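Local coordinates for glideosome-associated protein 50 (Plasmodium falciparum 3D7, PDB 3TGH) that probably anchors the glideosome, the motor complex that drives parasite gliding and host cell invasion, in the inner membrane complex, using a purple acid phosphatase-like fold, at residues I248-K259 against F270-H279. Residues are numbered along the deposited sequence; the frame is centred on the assembly and turned at random.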
ATOM      1  N   ILE A 248       7.650  -4.985  -3.794  1.00 25.39           N
ATOM      2  CA  ILE A 248       7.080  -5.959  -2.895  1.00 24.52           C
ATOM      3  C   ILE A 248       5.650  -6.239  -3.310  1.00 26.05           C
ATOM      4  O   ILE A 248       4.839  -5.312  -3.404  1.00 25.23           O
ATOM      5  CB  ILE A 248       7.103  -5.456  -1.448  1.00 26.28           C
ATOM      6  CG1 ILE A 248       8.549  -5.293  -0.962  1.00 30.85           C
ATOM      7  CG2 ILE A 248       6.324  -6.410  -0.555  1.00 26.35           C
ATOM      8  CD1 ILE A 248       8.664  -4.685   0.420  1.00 33.55           C
ATOM      9  N   THR A 249       5.348  -7.515  -3.565  1.00 24.73           N
ATOM     10  CA  THR A 249       3.981  -7.953  -3.749  1.00 24.82           C
ATOM     11  C   THR A 249       3.481  -8.547  -2.436  1.00 26.91           C
ATOM     12  O   THR A 249       4.137  -9.402  -1.814  1.00 25.87           O
ATOM     13  CB  THR A 249       3.826  -9.009  -4.852  1.00 27.96           C
ATOM     14  OG1 THR A 249       4.445  -8.543  -6.052  1.00 29.54           O
ATOM     15  CG2 THR A 249       2.347  -9.273  -5.115  1.00 27.87           C
ATOM     16  N   CYS A 250       2.318  -8.070  -2.018  1.00 26.94           N
ATOM     17  CA  CYS A 250       1.675  -8.518  -0.797  1.00 27.10           C
ATOM     18  C   CYS A 250       0.189  -8.630  -1.109  1.00 26.53           C
ATOM     19  O   CYS A 250      -0.625  -7.831  -0.642  1.00 26.70           O
ATOM     20  CB  CYS A 250       1.975  -7.530   0.331  1.00 31.15           C
ATOM     21  SG  CYS A 250       1.442  -8.068   1.948  1.00 38.64           S
ATOM     22  N   GLY A 251      -0.154  -9.618  -1.936  1.00 25.14           N
ATOM     23  CA  GLY A 251      -1.517  -9.771  -2.450  1.00 24.99           C
ATOM     24  C   GLY A 251      -2.246 -11.018  -1.979  1.00 27.45           C
ATOM     25  O   GLY A 251      -3.305 -11.355  -2.511  1.00 25.93           O
ATOM     26  N   SER A 252      -1.717 -11.688  -0.956  1.00 26.70           N
ATOM     27  CA  SER A 252      -2.299 -12.954  -0.508  1.00 27.51           C
ATOM     28  C   SER A 252      -2.973 -12.844   0.870  1.00 26.93           C
ATOM     29  O   SER A 252      -2.885 -13.753   1.694  1.00 26.61           O
ATOM     30  CB  SER A 252      -1.231 -14.061  -0.545  1.00 27.32           C
ATOM     31  OG  SER A 252      -0.184 -13.830   0.388  1.00 29.89           O
ATOM     32  N   GLY A 253      -3.676 -11.738   1.110  1.00 24.64           N
ATOM     33  CA  GLY A 253      -4.395 -11.549   2.369  1.00 24.72           C
ATOM     34  C   GLY A 253      -5.564 -12.506   2.595  1.00 26.85           C
ATOM     35  O   GLY A 253      -5.960 -12.737   3.737  1.00 27.78           O
ATOM     36  N   SER A 254      -6.144 -13.031   1.513  1.00 25.54           N
ATOM     37  CA  SER A 254      -7.261 -13.990   1.610  1.00 26.74           C
ATOM     38  C   SER A 254      -7.170 -15.194   0.662  1.00 29.36           C
ATOM     39  O   SER A 254      -7.834 -16.201   0.898  1.00 30.56           O
ATOM     40  CB  SER A 254      -8.600 -13.295   1.359  1.00 28.42           C
ATOM     41  OG  SER A 254      -8.709 -12.831   0.023  1.00 28.12           O
ATOM     42  N   MET A 255      -6.380 -15.075  -0.403  1.00 29.01           N
ATOM     43  CA  MET A 255      -6.321 -16.083  -1.467  1.00 31.72           C
ATOM     44  C   MET A 255      -4.899 -16.313  -1.892  1.00 33.26           C
ATOM     45  O   MET A 255      -4.050 -15.434  -1.761  1.00 30.62           O
ATOM     46  CB  MET A 255      -7.064 -15.609  -2.721  1.00 33.46           C
ATOM     47  CG  MET A 255      -8.511 -15.255  -2.538  1.00 37.79           C
ATOM     48  SD  MET A 255      -9.181 -14.587  -4.075  1.00 42.10           S
ATOM     49  CE  MET A 255      -8.360 -12.992  -4.172  1.00 39.84           C
ATOM     50  N   SER A 256      -4.670 -17.488  -2.466  1.00 35.13           N
ATOM     51  CA  SER A 256      -3.374 -17.879  -2.976  1.00 39.94           C
ATOM     52  C   SER A 256      -3.523 -18.376  -4.410  1.00 42.98           C
ATOM     53  O   SER A 256      -4.408 -19.176  -4.707  1.00 43.71           O
ATOM     54  CB  SER A 256      -2.799 -19.006  -2.121  1.00 42.07           C
ATOM     55  OG  SER A 256      -1.659 -19.584  -2.745  1.00 45.44           O
ATOM     56  N   GLN A 257      -2.664 -17.891  -5.295  1.00 44.94           N
ATOM     57  CA  GLN A 257      -2.502 -18.514  -6.600  1.00 52.15           C
ATOM     58  C   GLN A 257      -1.039 -18.927  -6.693  1.00 55.90           C
ATOM     59  O   GLN A 257      -0.145 -18.164  -6.294  1.00 56.01           O
ATOM     60  CB  GLN A 257      -2.952 -17.598  -7.741  1.00 51.01           C
ATOM     61  CG  GLN A 257      -2.261 -16.264  -7.797  1.00 51.78           C
ATOM     62  CD  GLN A 257      -3.014 -15.207  -8.612  1.00 50.44           C
ATOM     63  OE1 GLN A 257      -2.529 -14.093  -8.772  1.00 35.22           O
ATOM     64  NE2 GLN A 257      -4.192 -15.556  -9.125  1.00 52.07           N
ATOM     65  N   GLY A 258      -0.821 -20.138  -7.204  1.00 61.40           N
ATOM     66  CA  GLY A 258       0.440 -20.876  -7.058  1.00 64.86           C
ATOM     67  C   GLY A 258       1.697 -20.205  -7.572  1.00 65.88           C
ATOM     68  O   GLY A 258       1.720 -19.001  -7.791  1.00 63.49           O
ATOM     69  N   LYS A 259       2.749 -20.997  -7.780  1.00 69.26           N
ATOM     70  CA  LYS A 259       4.085 -20.442  -8.064  1.00 69.59           C
ATOM     71  C   LYS A 259       4.250 -19.770  -9.439  1.00 71.17           C
ATOM     72  O   LYS A 259       5.207 -19.012  -9.644  1.00 69.68           O
ATOM     73  CB  LYS A 259       5.178 -21.502  -7.838  1.00 71.28           C
ATOM     74  CG  LYS A 259       5.949 -21.343  -6.520  1.00 67.83           C
ATOM     75  CD  LYS A 259       5.064 -21.484  -5.275  1.00 63.06           C
ATOM     76  CE  LYS A 259       5.863 -21.192  -4.010  1.00 59.53           C
ATOM     77  NZ  LYS A 259       5.015 -21.069  -2.793  1.00 50.64           N
ATOM     78  N   PHE A 270       9.812 -15.626  -3.358  1.00 31.44           N
ATOM     79  CA  PHE A 270       8.438 -15.761  -3.826  1.00 30.63           C
ATOM     80  C   PHE A 270       7.732 -16.831  -3.007  1.00 31.58           C
ATOM     81  O   PHE A 270       8.293 -17.898  -2.763  1.00 31.74           O
ATOM     82  CB  PHE A 270       8.401 -16.153  -5.307  1.00 31.60           C
ATOM     83  CG  PHE A 270       7.010 -16.279  -5.868  1.00 30.79           C
ATOM     84  CD1 PHE A 270       6.464 -15.264  -6.636  1.00 31.32           C
ATOM     85  CD2 PHE A 270       6.246 -17.420  -5.630  1.00 33.94           C
ATOM     86  CE1 PHE A 270       5.182 -15.369  -7.159  1.00 30.34           C
ATOM     87  CE2 PHE A 270       4.968 -17.531  -6.138  1.00 36.40           C
ATOM     88  CZ  PHE A 270       4.429 -16.500  -6.905  1.00 35.69           C
ATOM     89  N   SER A 271       6.490 -16.553  -2.612  1.00 29.98           N
ATOM     90  CA  SER A 271       5.654 -17.549  -1.946  1.00 31.22           C
ATOM     91  C   SER A 271       4.187 -17.352  -2.306  1.00 31.52           C
ATOM     92  O   SER A 271       3.696 -16.226  -2.341  1.00 29.34           O
ATOM     93  CB  SER A 271       5.815 -17.458  -0.431  1.00 30.95           C
ATOM     94  OG  SER A 271       4.984 -18.397   0.223  1.00 31.84           O
ATOM     95  N   SER A 272       3.490 -18.455  -2.558  1.00 32.24           N
ATOM     96  CA  SER A 272       2.056 -18.421  -2.807  1.00 34.14           C
ATOM     97  C   SER A 272       1.257 -18.503  -1.500  1.00 34.07           C
ATOM     98  O   SER A 272       0.032 -18.477  -1.533  1.00 36.32           O
ATOM     99  CB  SER A 272       1.652 -19.561  -3.751  1.00 35.40           C
ATOM    100  OG  SER A 272       1.932 -20.820  -3.175  1.00 38.93           O
ATOM    101  N   ASP A 273       1.944 -18.588  -0.357  1.00 33.44           N
ATOM    102  CA  ASP A 273       1.280 -18.665   0.946  1.00 32.33           C
ATOM    103  C   ASP A 273       0.378 -17.450   1.201  1.00 30.95           C
ATOM    104  O   ASP A 273       0.723 -16.330   0.832  1.00 30.80           O
ATOM    105  CB  ASP A 273       2.299 -18.743   2.091  1.00 32.26           C
ATOM    106  CG  ASP A 273       2.980 -20.099   2.199  1.00 37.92           C
ATOM    107  OD1 ASP A 273       2.883 -20.910   1.253  1.00 40.31           O
ATOM    108  OD2 ASP A 273       3.617 -20.341   3.249  1.00 38.63           O
ATOM    109  N   ILE A 274      -0.765 -17.696   1.835  1.00 31.48           N
ATOM    110  CA  ILE A 274      -1.607 -16.629   2.365  1.00 29.78           C
ATOM    111  C   ILE A 274      -0.846 -16.005   3.524  1.00 28.77           C
ATOM    112  O   ILE A 274      -0.293 -16.716   4.366  1.00 28.84           O
ATOM    113  CB  ILE A 274      -2.988 -17.178   2.795  1.00 32.88           C
ATOM    114  CG1 ILE A 274      -3.804 -17.509   1.550  1.00 32.68           C
ATOM    115  CG2 ILE A 274      -3.750 -16.178   3.672  1.00 31.07           C
ATOM    116  CD1 ILE A 274      -5.062 -18.294   1.832  1.00 36.51           C
ATOM    117  N   GLY A 275      -0.775 -14.678   3.543  1.00 27.62           N
ATOM    118  CA  GLY A 275       0.031 -13.994   4.537  1.00 25.59           C
ATOM    119  C   GLY A 275      -0.008 -12.484   4.450  1.00 23.63           C
ATOM    120  O   GLY A 275      -0.951 -11.901   3.917  1.00 23.52           O
ATOM    121  N   PHE A 276       1.032 -11.854   4.981  1.00 24.57           N
ATOM    122  CA  PHE A 276       1.106 -10.401   5.057  1.00 24.12           C
ATOM    123  C   PHE A 276       2.547  -9.990   5.322  1.00 26.23           C
ATOM    124  O   PHE A 276       3.411 -10.852   5.536  1.00 26.09           O
ATOM    125  CB  PHE A 276       0.167  -9.879   6.160  1.00 24.88           C
ATOM    126  CG  PHE A 276       0.470 -10.426   7.535  1.00 24.89           C
ATOM    127  CD1 PHE A 276       1.340  -9.759   8.390  1.00 25.61           C
ATOM    128  CD2 PHE A 276      -0.128 -11.594   7.978  1.00 27.28           C
ATOM    129  CE1 PHE A 276       1.632 -10.270   9.645  1.00 26.30           C
ATOM    130  CE2 PHE A 276       0.142 -12.109   9.231  1.00 28.35           C
ATOM    131  CZ  PHE A 276       1.020 -11.446  10.074  1.00 26.55           C
ATOM    132  N   CYS A 277       2.808  -8.684   5.330  1.00 26.28           N
ATOM    133  CA  CYS A 277       4.139  -8.163   5.635  1.00 26.35           C
ATOM    134  C   CYS A 277       4.143  -7.248   6.842  1.00 28.90           C
ATOM    135  O   CYS A 277       3.159  -6.555   7.106  1.00 25.35           O
ATOM    136  CB  CYS A 277       4.672  -7.349   4.471  1.00 30.11           C
ATOM    137  SG  CYS A 277       4.971  -8.286   3.015  1.00 36.27           S
ATOM    138  N   VAL A 278       5.269  -7.233   7.546  1.00 27.10           N
ATOM    139  CA  VAL A 278       5.533  -6.240   8.569  1.00 29.07           C
ATOM    140  C   VAL A 278       6.834  -5.525   8.196  1.00 29.96           C
ATOM    141  O   VAL A 278       7.825  -6.165   7.835  1.00 30.70           O
ATOM    142  CB  VAL A 278       5.627  -6.873   9.963  1.00 30.89           C
ATOM    143  CG1 VAL A 278       5.970  -5.809  11.002  1.00 34.19           C
ATOM    144  CG2 VAL A 278       4.309  -7.564  10.311  1.00 34.52           C
ATOM    145  N   HIS A 279       6.818  -4.197   8.266  1.00 27.13           N
ATOM    146  CA  HIS A 279       7.939  -3.382   7.811  1.00 26.19           C
ATOM    147  C   HIS A 279       8.416  -2.535   8.973  1.00 28.61           C
ATOM    148  O   HIS A 279       7.605  -2.024   9.736  1.00 27.68           O
ATOM    149  CB  HIS A 279       7.530  -2.456   6.668  1.00 26.74           C
ATOM    150  CG  HIS A 279       6.755  -3.123   5.577  1.00 25.35           C
ATOM    151  ND1 HIS A 279       7.347  -3.615   4.436  1.00 27.34           N
ATOM    152  CD2 HIS A 279       5.427  -3.354   5.444  1.00 27.95           C
ATOM    153  CE1 HIS A 279       6.417  -4.128   3.646  1.00 25.87           C
ATOM    154  NE2 HIS A 279       5.244  -3.982   4.236  1.00 25.58           N
TER
HETATM  155  O   HOH W   1       0.388 -11.188   0.981  1.00 23.87           O
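Ser252 O accepts from Gly275 N at 3.0 Å, the donor standing above the Ser252 carbonyl plane, and the CA of Ile274 adds a C-H...O contact to the same oxygen. Ser252 returns a bond of its own: OG, held between the backbone N and the carbonyl carbon (chi1 65°), reaches Asp273 O at 2.7 Å, in the carbonyl plane and on a lone pair. Water 1 bridges the backbones, accepting from Ser252 N and donating weakly to Gly275 O. Ile274 packs on the loop that follows Ser252, CD1 3.6 Å from Ser254 O and CG1 against Met255 C. Lys259, bent at chi2, runs its CG and CD past the Phe270 ring and bonds through NZ to Ser272 OG at 3.1 Å; high mobility makes this outer grip less certain. In the same loop, the Gln257 side chain lies about 7 Å from that of the metal-binding His233. Toward the interior, Cys250 SG and Cys277 SG pack 3.7 Å apart, and Ile248 CD1 meets the edge of the His279 ring, which also stacks on Phe6. Strands 245-250 and 275-282 belong to different sheets, and the contact joins the two sheets of the beta sandwich characteristic of metallophosphoesterases.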